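Local coordinates for ethylbenzene dehydrogenase alpha-subunit (Aromatoleum aromaticum, PDB 2IVF), which binds a molybdenum atom, two molybdopterin-type dinucleotide cofactors and an iron/sulfur cluster as a molybdopterin oxidoreductase subunit, at residues Val143-Lys148 and Trp158-Trp163; Leu147-Lys152 and Tyr645-Leu650. One frame throughout, in Å; residues are numbered along the deposited sequence.

Contact 1: residues Val143-Lys148 and Trp158-Trp163; sequences VKYPLK and WKRVSW
P146 lays its ring over the indole of W163, with CG 3.7 Å from the centroid of the five-membered ring and 14° off the ring normal, a CH-pi contact. The backbones run as an antiparallel hairpin: K148 N reaches K159 O at 2.7 Å, K159 N returns to K148 O, and L147 faces R160 as the non-hydrogen-bonded pair. V161 N binds P146 O at 2.9 Å from above the carbonyl plane. L147 CB packs on W158 CE3 at 3.8 Å, its CD1 over one face of the indole. On the face of L147 and R160, the extended R160 chain brings its guanidinium to Y145, whose CE1 lies 3.4 Å from R160 NH2; the planes are 46° apart, not stacked flat, and NH2 is bridged to E683. On the face of K148 and K159, K148 CB meets CG1 of V161, just past the strand, at 3.6 Å. K148, its side chain extended throughout (chi1 175°), carries NZ out to salt bridges with D169 and E165. S162 caps helix 163-181 through E165 N. Strand 158-160 is outermost in the mixed sheet within this chain, 147-149 lies between it and 648-651, and W163 packs against helix 687-704.

Contact 2: residues Leu147-Lys152 and Tyr645-Leu650; sequences LKRVGK and YADIVL
R149 and D647 form a salt bridge, R149 NE to D647 OD1 at 2.8 Å, with the guanidinium and carboxylate planes 60° apart; of the two carboxylate oxygens OD1 alone meets R149. It offers its anti lone pair and sits 18° out of the guanidinium plane. The bend at chi3 (66°) turns the guanidinium edge-on to its own loop, where NH1 donates to G151 O at 2.8 Å, nearly in plane. NE and NH1 each have an acceptor of their own; NH2 makes a weak bond, at 3.0 Å, to the OD1 that NE already uses. The other oxygen, D647 OD2, is taken by R153 and by the backbone N of I632, so both oxygens of this buried acid are engaged. Along the backbone L147 and V649 make the antiparallel hydrogen-bonded pair: L147 N to V649 O and V649 N to L147 O are each 2.9 Å. R149 N adds a third bond, to D647 O. Between them K148 and I648 form the non-hydrogen-bonded pair, where I648 CD1 rests 3.9 Å from K148 CG. The bonds tie residues 149-153 to the start of strand 648-651; two arginines and an N-H would probably also favour the charged form of D647.

Contacts 1 and 2 pair with opposite edges of strand 147-149, and their centres are about 8 Å apart. L147 and K148 switch roles: L147 is non-hydrogen-bonded to R160 but hydrogen-bonded to V649, and K148 does the reverse. Both contacts are partly buried, but contact 1 has three exposed and three buried residues of ten touching, contact 2 four buried and none exposed of seven. Contact 1 closes a local hairpin and mixes charged residues with proline and aromatic packing; contact 2 joins segments almost 500 residues apart and places a salt bridge beside its strand pair. W158 spans both, its CH2 lying 3.7 Å from V649 CG2, and W163 CH2 likewise packs on L650 CB.

Contact 1: residues Val143-Lys148 and Trp158-Trp163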
loop_
_atom_site.group_PDB
_atom_site.type_symbol
_atom_site.label_atom_id
_atom_site.label_comp_id
_atom_site.label_asym_id
_atom_site.label_seq_id
_atom_site.Cartn_x
_atom_site.Cartn_y
_atom_site.Cartn_z
ATOM N N VAL A 143 -12.732 17.105 2.788
ATOM C CA VAL A 143 -13.419 18.192 3.424
ATOM C C VAL A 143 -12.684 19.497 3.069
ATOM O O VAL A 143 -11.460 19.607 3.203
ATOM C CB VAL A 143 -13.582 17.911 4.894
ATOM C CG1 VAL A 143 -14.399 16.643 5.034
ATOM C CG2 VAL A 143 -12.260 17.693 5.581
ATOM N N LYS A 144 -13.448 20.428 2.516
ATOM C CA LYS A 144 -12.921 21.652 1.937
ATOM C C LYS A 144 -13.432 22.902 2.637
ATOM O O LYS A 144 -12.909 24.004 2.398
ATOM C CB LYS A 144 -13.260 21.696 0.424
ATOM C CG LYS A 144 -12.417 20.733 -0.421
ATOM C CD LYS A 144 -12.728 20.761 -1.964
ATOM C CE LYS A 144 -14.191 20.880 -2.315
ATOM N NZ LYS A 144 -14.432 20.865 -3.809
ATOM N N TYR A 145 -14.427 22.746 3.506
ATOM C CA TYR A 145 -14.992 23.857 4.234
ATOM C C TYR A 145 -15.233 23.455 5.651
ATOM O O TYR A 145 -15.504 22.270 5.923
ATOM C CB TYR A 145 -16.319 24.340 3.626
ATOM C CG TYR A 145 -16.151 24.794 2.218
ATOM C CD1 TYR A 145 -15.734 26.073 1.938
ATOM C CD2 TYR A 145 -16.352 23.928 1.162
ATOM C CE1 TYR A 145 -15.510 26.485 0.649
ATOM C CE2 TYR A 145 -16.127 24.337 -0.150
ATOM C CZ TYR A 145 -15.719 25.615 -0.387
ATOM O OH TYR A 145 -15.521 26.063 -1.662
ATOM N N PRO A 146 -15.148 24.416 6.554
ATOM C CA PRO A 146 -15.442 24.049 7.933
ATOM C C PRO A 146 -16.858 23.580 8.043
ATOM O O PRO A 146 -17.756 24.204 7.473
ATOM C CB PRO A 146 -15.249 25.340 8.703
ATOM C CG PRO A 146 -14.374 26.182 7.856
ATOM C CD PRO A 146 -14.743 25.833 6.440
ATOM N N LEU A 147 -17.043 22.473 8.745
ATOM C CA LEU A 147 -18.356 21.874 8.933
ATOM C C LEU A 147 -18.696 21.877 10.390
ATOM O O LEU A 147 -17.829 21.582 11.235
ATOM C CB LEU A 147 -18.298 20.430 8.455
ATOM C CG LEU A 147 -18.006 20.291 6.968
ATOM C CD1 LEU A 147 -17.793 18.766 6.617
ATOM C CD2 LEU A 147 -19.117 20.948 6.169
ATOM N N LYS A 148 -19.966 22.118 10.665
ATOM C CA LYS A 148 -20.501 22.049 11.994
ATOM C C LYS A 148 -21.639 21.020 12.052
ATOM O O LYS A 148 -22.526 21.003 11.210
ATOM C CB LYS A 148 -20.992 23.425 12.417
ATOM C CG LYS A 148 -21.691 23.450 13.790
ATOM C CD LYS A 148 -21.690 24.876 14.285
ATOM C CE LYS A 148 -22.376 25.075 15.578
ATOM N NZ LYS A 148 -21.885 26.399 16.104
ATOM N N TRP A 158 -24.410 17.703 8.451
ATOM C CA TRP A 158 -23.454 18.771 8.577
ATOM C C TRP A 158 -23.914 20.040 7.880
ATOM O O TRP A 158 -24.719 20.024 6.940
ATOM C CB TRP A 158 -22.162 18.335 7.877
ATOM C CG TRP A 158 -21.488 17.124 8.410
ATOM C CD1 TRP A 158 -21.434 15.876 7.839
ATOM C CD2 TRP A 158 -20.676 17.062 9.587
ATOM N NE1 TRP A 158 -20.645 15.042 8.610
ATOM C CE2 TRP A 158 -20.163 15.753 9.680
ATOM C CE3 TRP A 158 -20.318 18.001 10.564
ATOM C CZ2 TRP A 158 -19.329 15.368 10.695
ATOM C CZ3 TRP A 158 -19.499 17.608 11.593
ATOM C CH2 TRP A 158 -19.004 16.305 11.649
ATOM N N LYS A 159 -23.413 21.167 8.363
ATOM C CA LYS A 159 -23.543 22.434 7.653
ATOM C C LYS A 159 -22.198 23.145 7.607
ATOM O O LYS A 159 -21.337 22.980 8.487
ATOM C CB LYS A 159 -24.590 23.305 8.324
ATOM C CG LYS A 159 -24.131 24.047 9.572
ATOM C CD LYS A 159 -25.309 24.763 10.209
ATOM C CE LYS A 159 -24.986 25.293 11.597
ATOM N NZ LYS A 159 -26.134 26.013 12.194
ATOM N N ARG A 160 -21.992 23.867 6.519
ATOM C CA ARG A 160 -20.818 24.663 6.365
ATOM C C ARG A 160 -20.938 25.858 7.305
ATOM O O ARG A 160 -22.006 26.448 7.421
ATOM C CB ARG A 160 -20.798 25.194 4.949
ATOM C CG ARG A 160 -19.624 26.066 4.624
ATOM C CD ARG A 160 -19.808 26.676 3.246
ATOM N NE ARG A 160 -18.701 27.587 2.923
ATOM C CZ ARG A 160 -18.591 28.266 1.774
ATOM N NH1 ARG A 160 -19.501 28.136 0.805
ATOM N NH2 ARG A 160 -17.552 29.079 1.587
ATOM N N VAL A 161 -19.831 26.225 7.951
ATOM C CA VAL A 161 -19.736 27.483 8.696
ATOM C C VAL A 161 -18.405 28.131 8.348
ATOM O O VAL A 161 -17.587 27.493 7.695
ATOM C CB VAL A 161 -19.782 27.216 10.203
ATOM C CG1 VAL A 161 -21.098 26.525 10.565
ATOM C CG2 VAL A 161 -18.594 26.351 10.603
ATOM N N SER A 162 -18.182 29.354 8.825
ATOM C CA SER A 162 -16.951 30.056 8.579
ATOM C C SER A 162 -15.893 29.536 9.518
ATOM O O SER A 162 -16.200 28.997 10.590
ATOM C CB SER A 162 -17.079 31.552 8.773
ATOM O OG SER A 162 -17.389 31.886 10.126
ATOM N N TRP A 163 -14.638 29.722 9.129
ATOM C CA TRP A 163 -13.529 29.449 10.034
ATOM C C TRP A 163 -13.704 30.263 11.325
ATOM O O TRP A 163 -13.387 29.831 12.413
ATOM C CB TRP A 163 -12.203 29.816 9.389
ATOM C CG TRP A 163 -11.607 28.749 8.631
ATOM C CD1 TRP A 163 -11.706 28.541 7.303
ATOM C CD2 TRP A 163 -10.798 27.715 9.151
ATOM N NE1 TRP A 163 -11.019 27.406 6.944
ATOM C CE2 TRP A 163 -10.429 26.891 8.071
ATOM C CE3 TRP A 163 -10.339 27.399 10.433
ATOM C CZ2 TRP A 163 -9.617 25.777 8.229
ATOM C CZ3 TRP A 163 -9.526 26.301 10.590
ATOM C CH2 TRP A 163 -9.176 25.495 9.495
#

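Contact 2: residues Leu147-Lys152 and Tyr645-Leu650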
loop_
_atom_site.group_PDB
_atom_site.type_symbol
_atom_site.label_atom_id
_atom_site.label_comp_id
_atom_site.label_asym_id
_atom_site.label_seq_id
_atom_site.Cartn_x
_atom_site.Cartn_y
_atom_site.Cartn_z
ATOM N N LEU A 147 -17.043 22.473 8.745
ATOM C CA LEU A 147 -18.356 21.874 8.933
ATOM C C LEU A 147 -18.696 21.877 10.390
ATOM O O LEU A 147 -17.829 21.582 11.235
ATOM C CB LEU A 147 -18.298 20.430 8.455
ATOM C CG LEU A 147 -18.006 20.291 6.968
ATOM C CD1 LEU A 147 -17.793 18.766 6.617
ATOM C CD2 LEU A 147 -19.117 20.948 6.169
ATOM N N LYS A 148 -19.966 22.118 10.665
ATOM C CA LYS A 148 -20.501 22.049 11.994
ATOM C C LYS A 148 -21.639 21.020 12.052
ATOM O O LYS A 148 -22.526 21.003 11.210
ATOM C CB LYS A 148 -20.992 23.425 12.417
ATOM C CG LYS A 148 -21.691 23.450 13.790
ATOM C CD LYS A 148 -21.690 24.876 14.285
ATOM C CE LYS A 148 -22.376 25.075 15.578
ATOM N NZ LYS A 148 -21.885 26.399 16.104
ATOM N N ARG A 149 -21.604 20.202 13.087
ATOM C CA ARG A 149 -22.584 19.172 13.295
ATOM C C ARG A 149 -23.971 19.759 13.437
ATOM O O ARG A 149 -24.195 20.724 14.179
ATOM C CB ARG A 149 -22.250 18.391 14.575
ATOM C CG ARG A 149 -23.294 17.404 14.992
ATOM C CD ARG A 149 -22.761 16.511 16.114
ATOM N NE ARG A 149 -22.501 17.247 17.368
ATOM C CZ ARG A 149 -23.387 17.524 18.321
ATOM N NH1 ARG A 149 -24.676 17.194 18.204
ATOM N NH2 ARG A 149 -22.988 18.182 19.407
ATOM N N VAL A 150 -24.903 19.114 12.746
ATOM C CA VAL A 150 -26.287 19.451 12.801
ATOM C C VAL A 150 -27.138 18.435 13.563
ATOM O O VAL A 150 -28.007 18.834 14.324
ATOM C CB VAL A 150 -26.832 19.661 11.373
ATOM C CG1 VAL A 150 -28.371 19.699 11.374
ATOM C CG2 VAL A 150 -26.298 20.986 10.840
ATOM N N GLY A 151 -26.904 17.145 13.337
ATOM C CA GLY A 151 -27.654 16.102 14.043
ATOM C C GLY A 151 -26.889 15.642 15.276
ATOM O O GLY A 151 -26.199 16.440 15.929
ATOM N N LYS A 152 -27.031 14.366 15.601
ATOM C CA LYS A 152 -26.275 13.731 16.673
ATOM C C LYS A 152 -24.898 13.469 16.151
ATOM O O LYS A 152 -24.678 13.451 14.937
ATOM C CB LYS A 152 -26.882 12.377 17.033
ATOM C CG LYS A 152 -28.287 12.387 17.485
ATOM C CD LYS A 152 -28.477 13.206 18.727
ATOM C CE LYS A 152 -29.817 12.893 19.386
ATOM N NZ LYS A 152 -30.211 13.867 20.461
ATOM N N TYR A 645 -17.912 11.791 13.908
ATOM C CA TYR A 645 -18.457 11.994 15.239
ATOM C C TYR A 645 -18.084 13.326 15.849
ATOM O O TYR A 645 -18.469 13.624 16.975
ATOM C CB TYR A 645 -17.966 10.898 16.181
ATOM C CG TYR A 645 -18.511 9.567 15.848
ATOM C CD1 TYR A 645 -17.894 8.795 14.895
ATOM C CD2 TYR A 645 -19.678 9.074 16.458
ATOM C CE1 TYR A 645 -18.383 7.572 14.559
ATOM C CE2 TYR A 645 -20.168 7.808 16.114
ATOM C CZ TYR A 645 -19.477 7.078 15.155
ATOM O OH TYR A 645 -19.879 5.813 14.738
ATOM N N ALA A 646 -17.377 14.145 15.101
ATOM C CA ALA A 646 -16.944 15.431 15.598
ATOM C C ALA A 646 -18.083 16.441 15.628
ATOM O O ALA A 646 -19.117 16.302 14.950
ATOM C CB ALA A 646 -15.806 15.962 14.714
ATOM N N ASP A 647 -17.893 17.473 16.430
ATOM C CA ASP A 647 -18.776 18.599 16.453
ATOM C C ASP A 647 -18.392 19.605 15.409
ATOM O O ASP A 647 -19.260 20.278 14.883
ATOM C CB ASP A 647 -18.749 19.245 17.822
ATOM C CG ASP A 647 -19.069 18.259 18.909
ATOM O OD1 ASP A 647 -20.082 17.517 18.784
ATOM O OD2 ASP A 647 -18.299 18.225 19.878
ATOM N N ILE A 648 -17.090 19.703 15.130
ATOM C CA ILE A 648 -16.539 20.686 14.216
ATOM C C ILE A 648 -15.447 19.987 13.415
ATOM O O ILE A 648 -14.585 19.306 13.982
ATOM C CB ILE A 648 -15.904 21.893 14.992
ATOM C CG1 ILE A 648 -16.936 22.693 15.769
ATOM C CG2 ILE A 648 -15.141 22.815 14.020
ATOM C CD1 ILE A 648 -17.992 23.402 14.929
ATOM N N VAL A 649 -15.474 20.134 12.096
ATOM C CA VAL A 649 -14.402 19.631 11.264
ATOM C C VAL A 649 -13.817 20.825 10.522
ATOM O O VAL A 649 -14.561 21.589 9.865
ATOM C CB VAL A 649 -14.907 18.555 10.293
ATOM C CG1 VAL A 649 -13.765 18.059 9.389
ATOM C CG2 VAL A 649 -15.556 17.384 11.078
ATOM N N LEU A 650 -12.486 20.982 10.635
ATOM C CA LEU A 650 -11.760 22.108 10.055
ATOM C C LEU A 650 -10.976 21.600 8.856
ATOM O O LEU A 650 -10.179 20.650 9.006
ATOM C CB LEU A 650 -10.776 22.641 11.063
ATOM C CG LEU A 650 -11.382 23.204 12.336
ATOM C CD1 LEU A 650 -10.268 23.676 13.222
ATOM C CD2 LEU A 650 -12.379 24.317 12.028
#